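Local coordinates for toll-like receptor 13 (Mus musculus, PDB 4Z0C), which recognises bacterial 23S rRNA with its leucine-rich-repeat ectodomain, the part present in this chain, and signals through MYD88 and TRAF6 to activate NF-kappa-B, at residues I415-F420 / L439-F444; F400-L405 / P424-L429; L663-D668 / S699-F704; H568-P573 / A596-N601. All coordinates share one frame; numbering follows the deposited sequence.

Contact 1: residues I415-F420 / L439-F444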
# COMPACT_ATOMS: atom_id res chain seq x y z
N ILE A 415 0.04 3.42 -22.69
CA ILE A 415 -0.32 2.55 -23.81
C ILE A 415 -1.65 3.04 -24.36
O ILE A 415 -2.39 3.76 -23.68
CB ILE A 415 -0.48 1.06 -23.36
CG1 ILE A 415 -1.27 0.96 -22.05
CG2 ILE A 415 0.87 0.41 -23.17
CD1 ILE A 415 -1.64 -0.46 -21.65
N ASP A 416 -1.97 2.69 -25.60
CA ASP A 416 -3.30 3.01 -26.12
C ASP A 416 -3.80 1.99 -27.14
O ASP A 416 -3.20 0.92 -27.31
CB ASP A 416 -3.33 4.43 -26.72
CG ASP A 416 -2.27 4.63 -27.80
OD1 ASP A 416 -1.99 3.69 -28.58
OD2 ASP A 416 -1.71 5.76 -27.86
N ARG A 417 -4.84 2.37 -27.87
CA ARG A 417 -5.54 1.47 -28.78
C ARG A 417 -4.65 1.01 -29.93
O ARG A 417 -4.96 0.03 -30.60
CB ARG A 417 -6.78 2.16 -29.37
CG ARG A 417 -6.41 3.22 -30.40
CD ARG A 417 -7.60 3.82 -31.12
NE ARG A 417 -7.52 5.27 -31.06
CZ ARG A 417 -8.56 6.10 -31.10
NH1 ARG A 417 -9.79 5.61 -31.19
NH2 ARG A 417 -8.36 7.41 -31.04
N TYR A 418 -3.52 1.69 -30.12
CA TYR A 418 -2.63 1.36 -31.23
C TYR A 418 -1.45 0.52 -30.77
O TYR A 418 -0.57 0.20 -31.56
CB TYR A 418 -2.09 2.63 -31.90
CG TYR A 418 -3.16 3.58 -32.41
CD1 TYR A 418 -4.06 3.18 -33.40
CD2 TYR A 418 -3.23 4.89 -31.94
CE1 TYR A 418 -5.04 4.04 -33.87
CE2 TYR A 418 -4.19 5.76 -32.41
CZ TYR A 418 -5.09 5.33 -33.37
OH TYR A 418 -6.05 6.21 -33.84
N SER A 419 -1.44 0.15 -29.50
CA SER A 419 -0.28 -0.49 -28.91
C SER A 419 -0.18 -1.99 -29.22
O SER A 419 0.91 -2.54 -29.20
CB SER A 419 -0.27 -0.28 -27.39
OG SER A 419 -0.20 1.09 -27.04
N PHE A 420 -1.32 -2.64 -29.49
CA PHE A 420 -1.35 -4.11 -29.66
C PHE A 420 -2.05 -4.64 -30.91
O PHE A 420 -2.63 -5.72 -30.90
CB PHE A 420 -1.97 -4.79 -28.43
CG PHE A 420 -1.34 -4.38 -27.14
CD1 PHE A 420 -0.09 -4.88 -26.77
CD2 PHE A 420 -1.97 -3.47 -26.31
CE1 PHE A 420 0.50 -4.48 -25.59
CE2 PHE A 420 -1.38 -3.07 -25.12
CZ PHE A 420 -0.16 -3.56 -24.76
N LEU A 439 -6.08 3.94 -18.18
CA LEU A 439 -6.35 2.98 -19.24
C LEU A 439 -7.31 3.65 -20.22
O LEU A 439 -8.39 4.10 -19.84
CB LEU A 439 -6.99 1.74 -18.64
CG LEU A 439 -6.63 0.34 -19.12
CD1 LEU A 439 -5.12 0.15 -19.38
CD2 LEU A 439 -7.13 -0.67 -18.08
N ASN A 440 -6.90 3.75 -21.48
CA ASN A 440 -7.73 4.42 -22.48
C ASN A 440 -8.69 3.43 -23.12
O ASN A 440 -8.43 2.22 -23.13
CB ASN A 440 -6.86 5.07 -23.56
CG ASN A 440 -5.86 6.07 -22.98
OD1 ASN A 440 -4.65 5.91 -23.14
ND2 ASN A 440 -6.38 7.10 -22.30
N HIS A 441 -9.80 3.94 -23.65
CA HIS A 441 -10.77 3.08 -24.33
C HIS A 441 -10.12 2.39 -25.52
O HIS A 441 -9.31 2.98 -26.25
CB HIS A 441 -11.98 3.89 -24.81
CG HIS A 441 -11.69 4.80 -25.97
ND1 HIS A 441 -11.00 5.98 -25.84
CD2 HIS A 441 -11.97 4.67 -27.29
CE1 HIS A 441 -10.88 6.56 -27.03
NE2 HIS A 441 -11.46 5.78 -27.92
N GLY A 442 -10.48 1.12 -25.70
CA GLY A 442 -10.04 0.35 -26.84
C GLY A 442 -8.60 -0.09 -26.84
O GLY A 442 -8.12 -0.61 -27.86
N THR A 443 -7.89 0.12 -25.73
CA THR A 443 -6.46 -0.19 -25.67
C THR A 443 -6.17 -1.64 -26.06
O THR A 443 -5.16 -1.91 -26.70
CB THR A 443 -5.83 0.13 -24.30
OG1 THR A 443 -5.81 1.54 -24.09
CG2 THR A 443 -4.38 -0.39 -24.22
N PHE A 444 -7.07 -2.56 -25.71
CA PHE A 444 -6.88 -3.99 -25.97
C PHE A 444 -7.87 -4.53 -27.01
O PHE A 444 -8.03 -5.74 -27.13
CB PHE A 444 -7.00 -4.82 -24.68
CG PHE A 444 -6.29 -4.21 -23.51
CD1 PHE A 444 -4.92 -4.33 -23.38
CD2 PHE A 444 -6.99 -3.51 -22.54
CE1 PHE A 444 -4.24 -3.76 -22.31
CE2 PHE A 444 -6.33 -2.95 -21.46
CZ PHE A 444 -4.95 -3.07 -21.35
O HOH W 1 -4.01 -2.19 -29.19

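Contact 2: residues F400-L405 / P424-L429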
# COMPACT_ATOMS: atom_id res chain seq x y z
N PHE A 400 2.33 -12.12 -35.91
CA PHE A 400 0.97 -12.64 -35.85
C PHE A 400 0.86 -13.97 -35.10
O PHE A 400 -0.25 -14.42 -34.78
CB PHE A 400 0.41 -12.75 -37.26
CG PHE A 400 0.36 -11.44 -37.99
CD1 PHE A 400 0.08 -10.26 -37.31
CD2 PHE A 400 0.64 -11.38 -39.35
CE1 PHE A 400 0.05 -9.04 -37.98
CE2 PHE A 400 0.61 -10.17 -40.03
CZ PHE A 400 0.31 -9.00 -39.35
N ALA A 401 1.98 -14.60 -34.79
CA ALA A 401 1.92 -15.89 -34.10
C ALA A 401 2.06 -15.78 -32.58
O ALA A 401 1.91 -16.78 -31.87
CB ALA A 401 2.97 -16.86 -34.66
N LEU A 402 2.33 -14.57 -32.10
CA LEU A 402 2.67 -14.37 -30.69
C LEU A 402 1.50 -14.75 -29.78
O LEU A 402 0.36 -14.37 -30.03
CB LEU A 402 3.12 -12.93 -30.45
CG LEU A 402 4.04 -12.72 -29.24
CD1 LEU A 402 5.40 -13.33 -29.53
CD2 LEU A 402 4.16 -11.24 -28.89
N LYS A 403 1.79 -15.56 -28.76
CA LYS A 403 0.75 -16.03 -27.86
C LYS A 403 0.96 -15.41 -26.49
O LYS A 403 0.00 -15.17 -25.76
CB LYS A 403 0.75 -17.56 -27.77
CG LYS A 403 0.57 -18.23 -29.13
CD LYS A 403 0.77 -19.76 -29.11
CE LYS A 403 -0.55 -20.46 -28.86
NZ LYS A 403 -0.46 -21.94 -29.08
N GLU A 404 2.21 -15.12 -26.17
CA GLU A 404 2.52 -14.55 -24.86
C GLU A 404 3.55 -13.43 -24.92
O GLU A 404 4.65 -13.63 -25.43
CB GLU A 404 2.99 -15.65 -23.90
CG GLU A 404 3.44 -15.07 -22.56
CD GLU A 404 3.60 -16.10 -21.46
OE1 GLU A 404 4.19 -15.73 -20.41
OE2 GLU A 404 3.14 -17.26 -21.63
N LEU A 405 3.20 -12.27 -24.36
CA LEU A 405 4.11 -11.12 -24.30
C LEU A 405 4.33 -10.73 -22.84
O LEU A 405 3.38 -10.44 -22.11
CB LEU A 405 3.55 -9.94 -25.11
CG LEU A 405 4.31 -8.60 -25.13
CD1 LEU A 405 5.75 -8.74 -25.70
CD2 LEU A 405 3.55 -7.51 -25.89
N PRO A 424 -2.90 -10.56 -33.01
CA PRO A 424 -4.25 -11.13 -33.00
C PRO A 424 -4.39 -12.47 -32.28
O PRO A 424 -5.51 -12.85 -31.95
CB PRO A 424 -4.57 -11.30 -34.50
CG PRO A 424 -3.23 -11.33 -35.18
CD PRO A 424 -2.38 -10.40 -34.38
N ASN A 425 -3.28 -13.17 -32.03
CA ASN A 425 -3.32 -14.48 -31.36
C ASN A 425 -2.85 -14.45 -29.91
O ASN A 425 -2.70 -15.49 -29.30
CB ASN A 425 -2.46 -15.49 -32.11
CG ASN A 425 -3.11 -16.00 -33.36
OD1 ASN A 425 -4.15 -16.66 -33.30
ND2 ASN A 425 -2.53 -15.66 -34.52
N LEU A 426 -2.56 -13.27 -29.38
CA LEU A 426 -2.06 -13.17 -28.02
C LEU A 426 -3.06 -13.81 -27.05
O LEU A 426 -4.27 -13.71 -27.24
CB LEU A 426 -1.83 -11.71 -27.64
CG LEU A 426 -0.69 -11.49 -26.65
CD1 LEU A 426 0.67 -11.94 -27.25
CD2 LEU A 426 -0.65 -10.02 -26.21
N GLU A 427 -2.55 -14.52 -26.06
CA GLU A 427 -3.38 -15.20 -25.08
C GLU A 427 -3.08 -14.69 -23.68
O GLU A 427 -3.95 -14.67 -22.82
CB GLU A 427 -3.20 -16.73 -25.17
CG GLU A 427 -3.77 -17.37 -26.45
CD GLU A 427 -3.45 -18.88 -26.60
OE1 GLU A 427 -2.73 -19.45 -25.74
OE2 GLU A 427 -3.94 -19.50 -27.57
N VAL A 428 -1.83 -14.30 -23.45
CA VAL A 428 -1.42 -13.81 -22.14
C VAL A 428 -0.63 -12.52 -22.31
O VAL A 428 0.36 -12.48 -23.06
CB VAL A 428 -0.52 -14.80 -21.41
CG1 VAL A 428 -0.13 -14.25 -20.04
CG2 VAL A 428 -1.22 -16.14 -21.26
N LEU A 429 -1.05 -11.47 -21.62
CA LEU A 429 -0.33 -10.20 -21.67
C LEU A 429 0.01 -9.70 -20.28
O LEU A 429 -0.88 -9.39 -19.47
CB LEU A 429 -1.13 -9.17 -22.45
CG LEU A 429 -0.57 -7.74 -22.44
CD1 LEU A 429 0.86 -7.68 -23.01
CD2 LEU A 429 -1.51 -6.85 -23.21
O HOH W 2 -0.39 -12.76 -32.15

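Contact 3: residues L663-D668 / S699-F704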
# COMPACT_ATOMS: atom_id res chain seq x y z
N LEU A 663 -12.12 -19.64 25.11
CA LEU A 663 -13.17 -20.51 25.62
C LEU A 663 -13.06 -20.72 27.14
O LEU A 663 -12.02 -21.17 27.64
CB LEU A 663 -13.13 -21.84 24.88
CG LEU A 663 -14.08 -21.98 23.69
CD1 LEU A 663 -14.45 -20.64 23.11
CD2 LEU A 663 -13.49 -22.89 22.62
N GLN A 664 -14.12 -20.42 27.87
CA GLN A 664 -14.04 -20.47 29.32
C GLN A 664 -14.31 -21.87 29.85
O GLN A 664 -15.21 -22.56 29.37
CB GLN A 664 -14.99 -19.46 29.93
CG GLN A 664 -15.14 -18.20 29.13
CD GLN A 664 -15.33 -16.99 30.01
OE1 GLN A 664 -14.39 -16.54 30.68
NE2 GLN A 664 -16.55 -16.47 30.05
N CYS A 665 -13.52 -22.29 30.83
CA CYS A 665 -13.76 -23.55 31.51
C CYS A 665 -14.86 -23.38 32.56
O CYS A 665 -14.60 -23.38 33.76
CB CYS A 665 -12.48 -24.07 32.15
SG CYS A 665 -11.21 -24.53 30.95
N THR A 666 -16.09 -23.24 32.08
CA THR A 666 -17.26 -23.15 32.93
C THR A 666 -18.31 -24.04 32.29
O THR A 666 -18.09 -24.58 31.20
CB THR A 666 -17.85 -21.72 33.01
OG1 THR A 666 -18.52 -21.41 31.77
CG2 THR A 666 -16.76 -20.68 33.27
N CYS A 667 -19.46 -24.13 32.95
CA CYS A 667 -20.57 -24.97 32.49
C CYS A 667 -21.21 -24.45 31.21
O CYS A 667 -21.94 -25.19 30.55
CB CYS A 667 -21.63 -25.09 33.60
SG CYS A 667 -21.14 -26.10 35.02
N ASP A 668 -20.97 -23.19 30.87
CA ASP A 668 -21.51 -22.64 29.62
C ASP A 668 -20.97 -23.41 28.42
O ASP A 668 -21.62 -23.50 27.39
CB ASP A 668 -21.19 -21.16 29.48
CG ASP A 668 -21.95 -20.31 30.48
OD1 ASP A 668 -21.93 -20.65 31.68
OD2 ASP A 668 -22.57 -19.31 30.06
N SER A 699 -3.96 -25.75 33.08
CA SER A 699 -5.23 -26.45 33.05
C SER A 699 -5.88 -26.34 31.67
O SER A 699 -5.75 -25.32 30.99
CB SER A 699 -6.14 -25.91 34.15
OG SER A 699 -7.49 -25.96 33.77
N LEU A 700 -6.59 -27.39 31.27
CA LEU A 700 -7.13 -27.51 29.92
C LEU A 700 -8.64 -27.60 29.90
O LEU A 700 -9.24 -28.21 30.80
CB LEU A 700 -6.58 -28.76 29.24
CG LEU A 700 -5.07 -28.93 29.12
CD1 LEU A 700 -4.75 -30.35 28.67
CD2 LEU A 700 -4.53 -27.92 28.15
N LEU A 701 -9.26 -27.03 28.87
CA LEU A 701 -10.71 -27.16 28.66
C LEU A 701 -11.11 -28.62 28.67
O LEU A 701 -12.19 -29.00 29.11
CB LEU A 701 -11.11 -26.57 27.31
CG LEU A 701 -12.58 -26.72 26.94
CD1 LEU A 701 -13.44 -25.90 27.89
CD2 LEU A 701 -12.84 -26.34 25.49
N ILE A 702 -10.18 -29.44 28.19
CA ILE A 702 -10.40 -30.84 27.94
C ILE A 702 -10.58 -31.62 29.25
O ILE A 702 -11.21 -32.68 29.28
CB ILE A 702 -9.24 -31.38 27.04
CG1 ILE A 702 -9.71 -32.49 26.13
CG2 ILE A 702 -7.97 -31.73 27.85
CD1 ILE A 702 -8.60 -33.46 25.83
N ASP A 703 -10.01 -31.07 30.32
CA ASP A 703 -10.05 -31.68 31.65
C ASP A 703 -10.89 -30.85 32.58
O ASP A 703 -10.40 -30.40 33.62
CB ASP A 703 -8.64 -31.76 32.22
CG ASP A 703 -7.70 -32.54 31.33
OD1 ASP A 703 -8.14 -33.58 30.77
OD2 ASP A 703 -6.53 -32.12 31.17
N PHE A 704 -12.16 -30.68 32.25
CA PHE A 704 -13.01 -29.79 33.02
C PHE A 704 -13.94 -30.62 33.87
O PHE A 704 -14.66 -31.49 33.36
CB PHE A 704 -13.79 -28.83 32.11
CG PHE A 704 -14.88 -28.09 32.81
CD1 PHE A 704 -14.59 -27.01 33.62
CD2 PHE A 704 -16.20 -28.48 32.66
CE1 PHE A 704 -15.59 -26.33 34.27
CE2 PHE A 704 -17.22 -27.80 33.31
CZ PHE A 704 -16.91 -26.73 34.12

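Contact 4: residues H568-P573 / A596-N601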
# COMPACT_ATOMS: atom_id res chain seq x y z
N HIS A 568 -27.02 -4.92 5.14
CA HIS A 568 -28.32 -5.25 4.56
C HIS A 568 -28.41 -6.70 4.03
O HIS A 568 -28.21 -7.64 4.79
CB HIS A 568 -28.67 -4.23 3.48
CG HIS A 568 -28.61 -2.81 3.97
ND1 HIS A 568 -29.45 -2.32 4.94
CD2 HIS A 568 -27.78 -1.79 3.64
CE1 HIS A 568 -29.16 -1.06 5.18
NE2 HIS A 568 -28.15 -0.71 4.40
N HIS A 569 -28.70 -6.88 2.75
CA HIS A 569 -28.79 -8.23 2.19
C HIS A 569 -27.94 -8.39 0.94
O HIS A 569 -28.38 -8.91 -0.09
CB HIS A 569 -30.25 -8.61 1.95
CG HIS A 569 -30.99 -8.96 3.21
ND1 HIS A 569 -32.31 -8.65 3.41
CD2 HIS A 569 -30.57 -9.59 4.33
CE1 HIS A 569 -32.68 -9.07 4.61
NE2 HIS A 569 -31.64 -9.64 5.19
N GLN A 570 -26.69 -7.95 1.08
CA GLN A 570 -25.72 -7.89 -0.01
C GLN A 570 -25.39 -9.23 -0.67
O GLN A 570 -25.06 -9.26 -1.85
CB GLN A 570 -24.43 -7.22 0.47
CG GLN A 570 -24.50 -5.70 0.50
CD GLN A 570 -24.92 -5.10 1.85
OE1 GLN A 570 -25.43 -5.78 2.74
NE2 GLN A 570 -24.69 -3.79 1.99
N PHE A 571 -25.50 -10.33 0.08
CA PHE A 571 -25.16 -11.64 -0.47
C PHE A 571 -26.32 -12.35 -1.17
O PHE A 571 -26.15 -13.43 -1.71
CB PHE A 571 -24.55 -12.56 0.61
CG PHE A 571 -23.21 -12.10 1.09
CD1 PHE A 571 -22.45 -11.21 0.33
CD2 PHE A 571 -22.70 -12.54 2.30
CE1 PHE A 571 -21.21 -10.77 0.78
CE2 PHE A 571 -21.47 -12.11 2.76
CZ PHE A 571 -20.72 -11.22 2.01
N ASP A 572 -27.49 -11.72 -1.19
CA ASP A 572 -28.67 -12.35 -1.80
C ASP A 572 -28.52 -12.82 -3.25
O ASP A 572 -29.09 -13.84 -3.62
CB ASP A 572 -29.91 -11.48 -1.66
CG ASP A 572 -30.61 -11.67 -0.31
OD1 ASP A 572 -30.00 -12.27 0.61
OD2 ASP A 572 -31.77 -11.19 -0.18
N PRO A 573 -27.75 -12.08 -4.08
CA PRO A 573 -27.57 -12.57 -5.45
C PRO A 573 -26.63 -13.76 -5.56
O PRO A 573 -26.68 -14.44 -6.59
CB PRO A 573 -26.95 -11.36 -6.18
CG PRO A 573 -27.32 -10.17 -5.33
CD PRO A 573 -27.29 -10.68 -3.94
N ALA A 596 -28.04 -9.75 10.53
CA ALA A 596 -28.39 -11.00 11.20
C ALA A 596 -28.79 -12.09 10.19
O ALA A 596 -28.48 -13.25 10.39
CB ALA A 596 -29.50 -10.78 12.21
N SER A 597 -29.45 -11.70 9.11
CA SER A 597 -29.90 -12.68 8.12
C SER A 597 -29.09 -12.65 6.81
O SER A 597 -29.58 -13.11 5.78
CB SER A 597 -31.39 -12.48 7.82
OG SER A 597 -31.68 -11.12 7.52
N LEU A 598 -27.86 -12.14 6.87
CA LEU A 598 -27.01 -11.99 5.68
C LEU A 598 -26.73 -13.30 4.92
O LEU A 598 -26.68 -13.31 3.69
CB LEU A 598 -25.68 -11.34 6.09
CG LEU A 598 -24.68 -10.97 4.98
CD1 LEU A 598 -25.23 -9.85 4.11
CD2 LEU A 598 -23.38 -10.57 5.61
N PHE A 599 -26.56 -14.40 5.66
CA PHE A 599 -26.21 -15.69 5.07
C PHE A 599 -27.40 -16.54 4.62
O PHE A 599 -27.24 -17.71 4.28
CB PHE A 599 -25.38 -16.51 6.06
CG PHE A 599 -24.07 -15.89 6.43
CD1 PHE A 599 -23.21 -15.44 5.46
CD2 PHE A 599 -23.70 -15.76 7.76
CE1 PHE A 599 -22.00 -14.86 5.82
CE2 PHE A 599 -22.50 -15.20 8.11
CZ PHE A 599 -21.65 -14.75 7.14
N GLN A 600 -28.60 -15.97 4.64
CA GLN A 600 -29.81 -16.76 4.38
C GLN A 600 -29.87 -17.47 3.04
O GLN A 600 -30.42 -18.56 2.93
CB GLN A 600 -31.05 -15.90 4.53
CG GLN A 600 -31.55 -15.84 5.95
CD GLN A 600 -32.90 -15.17 6.03
OE1 GLN A 600 -33.21 -14.26 5.24
NE2 GLN A 600 -33.73 -15.64 6.95
N ASN A 601 -29.32 -16.86 2.00
CA ASN A 601 -29.44 -17.47 0.68
C ASN A 601 -28.27 -18.36 0.28
O ASN A 601 -28.28 -19.00 -0.77
CB ASN A 601 -29.70 -16.40 -0.37
CG ASN A 601 -31.16 -16.18 -0.60
OD1 ASN A 601 -31.84 -15.58 0.22
ND2 ASN A 601 -31.66 -16.70 -1.71
O HOH W 3 -27.50 -11.06 2.28
O HOH W 4 -27.88 -14.35 1.49

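Contact 1: residues I415-F420 / L439-F444
Thr443 O, Arg417 O and Phe420 N share one water, which donates to the two carbonyls at 2.8 Å from Thr443 O and accepts from Phe420 N at 2.7 Å. This bridge joins the outer turns of two consecutive leucine-rich repeats, the 16th and 17th. A type I turn runs from Asp416 to Ser419, where Asp416 OD1 accepts from Tyr418 N to close an Asx turn; a type II turn runs from Asn440 to Thr443, with Gly442 at positive phi. Direct contact between the turns is close packing, Arg417 CB sitting 3.4 Å from Gly442 O, with one CA-H...O contact from Arg417 CA to the same oxygen. Farther out, the Arg417 guanidinium and the His441 ring stand nearly perpendicular, 80° between planes, with His441 CE1 over one face of the guanidinium; His441 ND1 and Asn440 ND2 are both taken by Glu464 in the following repeat. Inward, Phe420 and Phe444 lie side by side and point the same way, as in the phenylalanine spine of leucine-rich repeats. The edge of the Phe420 ring faces Thr443 O, 3.6 Å from CD2. Thr443 sets OG1 beside its own N (chi1 -68°), within reach of Asn440 O, to which it donates. That choice puts CG2 over the centre of the Phe444 ring and 3.8 Å from Ile415 CD1.

Contact 2: residues F400-L405 / P424-L429
Leu426 CD1 is the apolar centre, lodged among Leu402 CD2 at 3.9 Å, Leu405 CB at 4.1 Å and the carbonyl carbon of Lys403. One step along, Leu405 and Leu429 point the same way, each with CG anti to its backbone N (chi1 177° and 173°), and bring Leu405 CD2 against Leu429 CD1. These are the leucines that two neighbouring leucine-rich repeats, the 16th and 17th, turn into the solenoid core. Glu404 and Val428 occupy the other face of the parallel strand pair, their side chains alongside each other. Lys403 O takes two donors, Glu427 N at 2.6 Å and Val428 N at 3.1 Å, while Leu405 N returns a bond to Val428 O. Earlier in the segments the Phe400 ring meets Pro424 obliquely, CD1 3.8 Å from Pro424 CD, and Asn425 reaches back: its ND2 gives a short, straight bond of 2.6 Å to Phe400 O, with that oxygen in the plane of the Asn425 amide, and its OD1 is held by Lys449 in the next turn. A water accepts from Asn425 N and lies against Leu402 O. At the outer edge Lys403 and Glu427 run side by side, Lys403 NZ 4.5 Å from Glu427 OE2. That is too far for a salt bridge, so cohesion rests on backbone and amide bonds over a leucine core, with mild attraction probably added by the two opposite charges.

Contact 3: residues L663-D668 / S699-F704
The Phe704 ring is the flat group that meets the other segment, and it leans obliquely on the backbone of Cys665, Thr666 and Cys667. Phe704 CE1 comes to 3.2 Å from Cys665 O, and Phe704 CZ to 3.5 Å from Thr666 C. Nearer the ring's root, Phe704 CD1 is 3.9 Å from Cys665 CB. A chi1 of 168° swings the ring away from its own N and out to this backbone. Lys673 of helix 670-678 also touches it. Next to the ring, Cys665 SG lies 3.5 Å from Leu701 CA and 4.0 Å from Leu701 CD1, so the sulfur rests on the leucine's backbone and on one of its methyl branches. Both cysteines belong to the C-terminal cap of the leucine-rich-repeat domain: Cys665 is disulfide-bonded to Cys692 and Cys667 to Cys709, the Cys-X-Cys pattern of an LRRCT module. The chain bends sharply at Cys665, the centre of an inverse gamma turn closed by a weak bond from Thr666 N to Gln664 O, and Thr666 OG1 accepts from Asp668 N at 3.2 Å in an ST turn that leads into the helix. Side chains of low polarity and peptide groups make the meeting, the ring against Cys665 O included. The two segments share no hydrogen bond, so the disulfides, this packing and backbone bonds to neighbours such as Lys640 and Tyr690 probably hold this end of the cap together.

Contact 4: residues H568-P573 / A596-N601
Two type I turns, His569 to Asp572 and Ser597 to Gln600, stand next to each other with His569 CA and Leu598 CA 5.4 Å apart, each turn closed by its own backbone bond. They are the outer turns at the ends of two successive leucine-rich repeats, the 22nd and 23rd, and the contact comes within about 6 Å of the bound RNA, measured between nearest atoms. Leu598 is the inner wedge: its first torsion (chi1 -174°) carries CG to 3.7 Å from Phe571 CD2, while its CD1 branch lies at the start of the first turn, 3.8 Å from His568 O. Phe571 and Phe599 are consistent with the phenylalanine spine of leucine-rich repeats. Phe599 CE1 arrives at the edge of the Phe571 ring, 4.1 Å from CE2, and both rings reach Leu580 of strand 579-581. Two waters fill polar positions between the turns. One accepts from Phe571 N, the other accepts from Asn601 N at 2.9 Å, and both lie within bonding distance of Leu598 O and Asp572 OD1, so the leucine carbonyl and the carboxylate are probably linked through solvent. The Gln570 side chain folds back toward the residues before the turn, accepting from His568 N on a lone pair of OE1 and giving NE2 to Val542 O. At the outer edge, a single direct bond spans the contact: His569 NE2 donates to Ser597 OG at 2.8 Å, nearly straight at 167°, with the oxygen lying in the plane of the imidazole.

In the fold
Contacts 2 and 1 are interleaved along the chain, 400-405, 415-420, 424-429 and 439-444, and join the same two neighbouring repeats at different levels: contact 2 at the strands of the inner, concave side, contact 1 on the outer, convex side. Their centres are 15 Å apart, and they meet in the core, where Phe420 CZ lies 3.9 Å from Leu429 CD2. Contact 4 follows, 39 Å from contact 1 between centres, repeating the outer junction farther round the horseshoe. Contact 3 comes last, in the C-terminal cap, 34 Å from contact 4 and 63 Å from contact 1, again between centres. Together they sample how repeat-to-repeat stacking builds the curved RNA-binding ectodomain and how its end is closed.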